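Local coordinates for protein succinate-semialdehyde dehydrogenase (Streptococcus pyogenes MGAS1882, PDB 4OGD) that probably oxidises succinic semialdehyde to succinate, binding NADP+ as the cofactor, as a member of the aldehyde dehydrogenase family, at residues L52-A56 / A92-D97. Sequence-based numbering, arbitrary orientation.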
ATOM      1  N   LEU A  52      24.322   7.093   8.084  1.00  9.73           N
ATOM      2  CA  LEU A  52      23.957   6.976   6.670  1.00  8.50           C
ATOM      3  C   LEU A  52      24.884   7.795   5.763  1.00  9.00           C
ATOM      4  O   LEU A  52      25.264   7.351   4.682  1.00  8.67           O
ATOM      5  CB  LEU A  52      22.483   7.354   6.452  1.00  8.54           C
ATOM      6  CG  LEU A  52      21.903   7.047   5.072  1.00  7.82           C
ATOM      7  CD1 LEU A  52      22.077   5.574   4.706  1.00  7.18           C
ATOM      8  CD2 LEU A  52      20.430   7.449   5.024  1.00  6.22           C
ATOM      9  N   HIS A  53      25.260   8.989   6.203  1.00  8.80           N
ATOM     10  CA  HIS A  53      26.304   9.723   5.505  1.00  9.12           C
ATOM     11  C   HIS A  53      27.613   8.925   5.453  1.00  9.37           C
ATOM     12  O   HIS A  53      28.326   8.975   4.453  1.00  9.72           O
ATOM     13  CB  HIS A  53      26.528  11.089   6.155  1.00  7.14           C
ATOM     14  CG  HIS A  53      25.507  12.117   5.777  1.00  9.78           C
ATOM     15  ND1 HIS A  53      25.210  12.422   4.467  1.00 10.64           N
ATOM     16  CD2 HIS A  53      24.731  12.926   6.537  1.00 10.04           C
ATOM     17  CE1 HIS A  53      24.294  13.375   4.434  1.00 10.56           C
ATOM     18  NE2 HIS A  53      23.987  13.699   5.678  1.00 11.74           N
ATOM     19  N   GLN A  54      27.925   8.184   6.521  1.00  7.96           N
ATOM     20  CA  GLN A  54      29.170   7.417   6.568  1.00  8.94           C
ATOM     21  C   GLN A  54      29.092   6.219   5.628  1.00  8.59           C
ATOM     22  O   GLN A  54      30.100   5.803   5.040  1.00 10.46           O
ATOM     23  CB  GLN A  54      29.510   6.990   8.010  1.00  9.51           C
ATOM     24  CG  GLN A  54      30.880   6.288   8.170  1.00  9.29           C
ATOM     25  CD  GLN A  54      32.068   7.158   7.729  1.00 13.93           C
ATOM     26  OE1 GLN A  54      31.969   8.377   7.656  1.00 21.39           O
ATOM     27  NE2 GLN A  54      33.189   6.519   7.438  1.00 22.95           N
ATOM     28  N   VAL A  55      27.890   5.670   5.463  1.00  7.69           N
ATOM     29  CA  VAL A  55      27.696   4.619   4.471  1.00  8.53           C
ATOM     30  C   VAL A  55      28.085   5.148   3.092  1.00  8.59           C
ATOM     31  O   VAL A  55      28.833   4.501   2.359  1.00  8.94           O
ATOM     32  CB  VAL A  55      26.241   4.090   4.453  1.00  7.74           C
ATOM     33  CG1 VAL A  55      26.010   3.226   3.222  1.00  9.19           C
ATOM     34  CG2 VAL A  55      25.953   3.297   5.707  1.00  8.37           C
ATOM     35  N   ALA A  56      27.590   6.339   2.759  1.00 10.15           N
ATOM     36  CA  ALA A  56      27.935   6.987   1.497  1.00 10.74           C
ATOM     37  C   ALA A  56      29.441   7.230   1.403  1.00 10.38           C
ATOM     38  O   ALA A  56      30.053   7.022   0.350  1.00  8.56           O
ATOM     39  CB  ALA A  56      27.168   8.300   1.346  1.00  9.51           C
ATOM     40  N   ALA A  92      21.828   7.604  -0.252  1.00  6.75           N
ATOM     41  CA  ALA A  92      22.139   7.640   1.178  1.00  6.90           C
ATOM     42  C   ALA A  92      22.265   9.083   1.659  1.00  7.29           C
ATOM     43  O   ALA A  92      21.644   9.474   2.655  1.00  8.58           O
ATOM     44  CB  ALA A  92      23.429   6.876   1.450  1.00  7.25           C
ATOM     45  N   ASP A  93      23.049   9.885   0.939  1.00  8.13           N
ATOM     46  CA  ASP A  93      23.205  11.289   1.328  1.00  8.78           C
ATOM     47  C   ASP A  93      21.870  12.028   1.259  1.00 10.23           C
ATOM     48  O   ASP A  93      21.564  12.841   2.130  1.00 11.59           O
ATOM     49  CB  ASP A  93      24.249  11.995   0.459  1.00 10.00           C
ATOM     50  CG  ASP A  93      25.681  11.712   0.890  1.00 11.52           C
ATOM     51  OD1 ASP A  93      25.935  11.449   2.095  1.00 10.74           O
ATOM     52  OD2 ASP A  93      26.560  11.761   0.004  1.00 12.64           O
ATOM     53  N   TYR A  94      21.070  11.735   0.229  1.00  7.25           N
ATOM     54  CA  TYR A  94      19.755  12.354   0.073  1.00  8.35           C
ATOM     55  C   TYR A  94      18.872  12.147   1.304  1.00  8.98           C
ATOM     56  O   TYR A  94      18.369  13.105   1.878  1.00 10.27           O
ATOM     57  CB  TYR A  94      19.071  11.792  -1.175  1.00  7.49           C
ATOM     58  CG  TYR A  94      17.648  12.264  -1.441  1.00  8.74           C
ATOM     59  CD1 TYR A  94      16.564  11.456  -1.130  1.00  7.51           C
ATOM     60  CD2 TYR A  94      17.399  13.493  -2.049  1.00  8.94           C
ATOM     61  CE1 TYR A  94      15.269  11.865  -1.390  1.00  7.56           C
ATOM     62  CE2 TYR A  94      16.107  13.912  -2.316  1.00  8.38           C
ATOM     63  CZ  TYR A  94      15.046  13.091  -1.987  1.00  8.50           C
ATOM     64  OH  TYR A  94      13.770  13.515  -2.261  1.00  9.95           O
ATOM     65  N   TYR A  95      18.688  10.900   1.722  1.00  6.92           N
ATOM     66  CA  TYR A  95      17.766  10.644   2.823  1.00  8.39           C
ATOM     67  C   TYR A  95      18.303  11.146   4.163  1.00  8.56           C
ATOM     68  O   TYR A  95      17.540  11.573   5.022  1.00  9.05           O
ATOM     69  CB  TYR A  95      17.361   9.166   2.868  1.00  7.12           C
ATOM     70  CG  TYR A  95      16.289   8.874   1.844  1.00  6.83           C
ATOM     71  CD1 TYR A  95      15.013   9.409   1.990  1.00  9.06           C
ATOM     72  CD2 TYR A  95      16.554   8.086   0.727  1.00  7.63           C
ATOM     73  CE1 TYR A  95      14.026   9.164   1.060  1.00  6.86           C
ATOM     74  CE2 TYR A  95      15.574   7.837  -0.216  1.00  7.69           C
ATOM     75  CZ  TYR A  95      14.313   8.379  -0.043  1.00  6.71           C
ATOM     76  OH  TYR A  95      13.315   8.147  -0.966  1.00  8.55           O
ATOM     77  N   ALA A  96      19.619  11.120   4.328  1.00  8.83           N
ATOM     78  CA  ALA A  96      20.209  11.730   5.517  1.00 10.40           C
ATOM     79  C   ALA A  96      19.992  13.247   5.525  1.00 10.14           C
ATOM     80  O   ALA A  96      19.692  13.841   6.571  1.00 12.19           O
ATOM     81  CB  ALA A  96      21.687  11.381   5.622  1.00  9.02           C
ATOM     82  N   ASP A  97      20.140  13.879   4.360  1.00 10.36           N
ATOM     83  CA  ASP A  97      19.960  15.327   4.257  1.00 10.10           C
ATOM     84  C   ASP A  97      18.508  15.739   4.419  1.00 12.27           C
ATOM     85  O   ASP A  97      18.214  16.789   4.989  1.00 13.00           O
ATOM     86  CB  ASP A  97      20.488  15.862   2.924  1.00 10.96           C
ATOM     87  CG  ASP A  97      22.002  15.973   2.890  1.00 14.60           C
ATOM     88  OD1 ASP A  97      22.638  15.964   3.962  1.00 14.71           O
ATOM     89  OD2 ASP A  97      22.553  16.091   1.776  1.00 21.67           O
TER
HETATM   90  O   HOH W   1      28.571  11.314   2.791  1.00 13.05           O
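The imidazole ring of H53 lies with one face over the methyl group of A96. A96 CB sits 3.4 Å from the ring centroid, close to the ring normal, which makes a CH-pi contact. Two carboxylates meet the edge of the ring. D93 OD1 takes a hydrogen bond from H53 ND1 at 2.7 Å. The bond is nearly straight, at 164°, and lies in the ring plane. It meets D93 OD1 on the anti side, tilted out of the carboxylate plane. H53 CG is anti to the carbonyl carbon (chi1 -79°), which carries the ring across to the other helix. D97 OD1 lies near the ring plane at the CE1-NE2 side, 3.1 Å from both H53 CE1 and H53 NE2. The two acidic groups would probably favour a protonated imidazole. A water donates both to D93 OD1 and to the backbone O of H53. The ring and this water therefore grip one oxygen, while D93 OD2 forms a salt bridge with R60.

On the apolar side L52 packs against alanines and the CB of Y95. L52 CD1 meets A92 CB at 3.8 Å. L52 CD2 packs against Y95 CB and A96 CB. A56 CB touches A92 CB at 4.0 Å. These alanines let the axes of the two segments approach to 8.3 Å.

The contact joins helix 45-61 to helix 78-103. Segments 52-56 and 92-97 run nearly antiparallel, their axes 161° apart. Helix 136-148 packs against both segments, through I147 on L52 and through A143 and P144 on Y95. The hydroxyl of Y95 is hydrogen-bonded to the backbone O of S439.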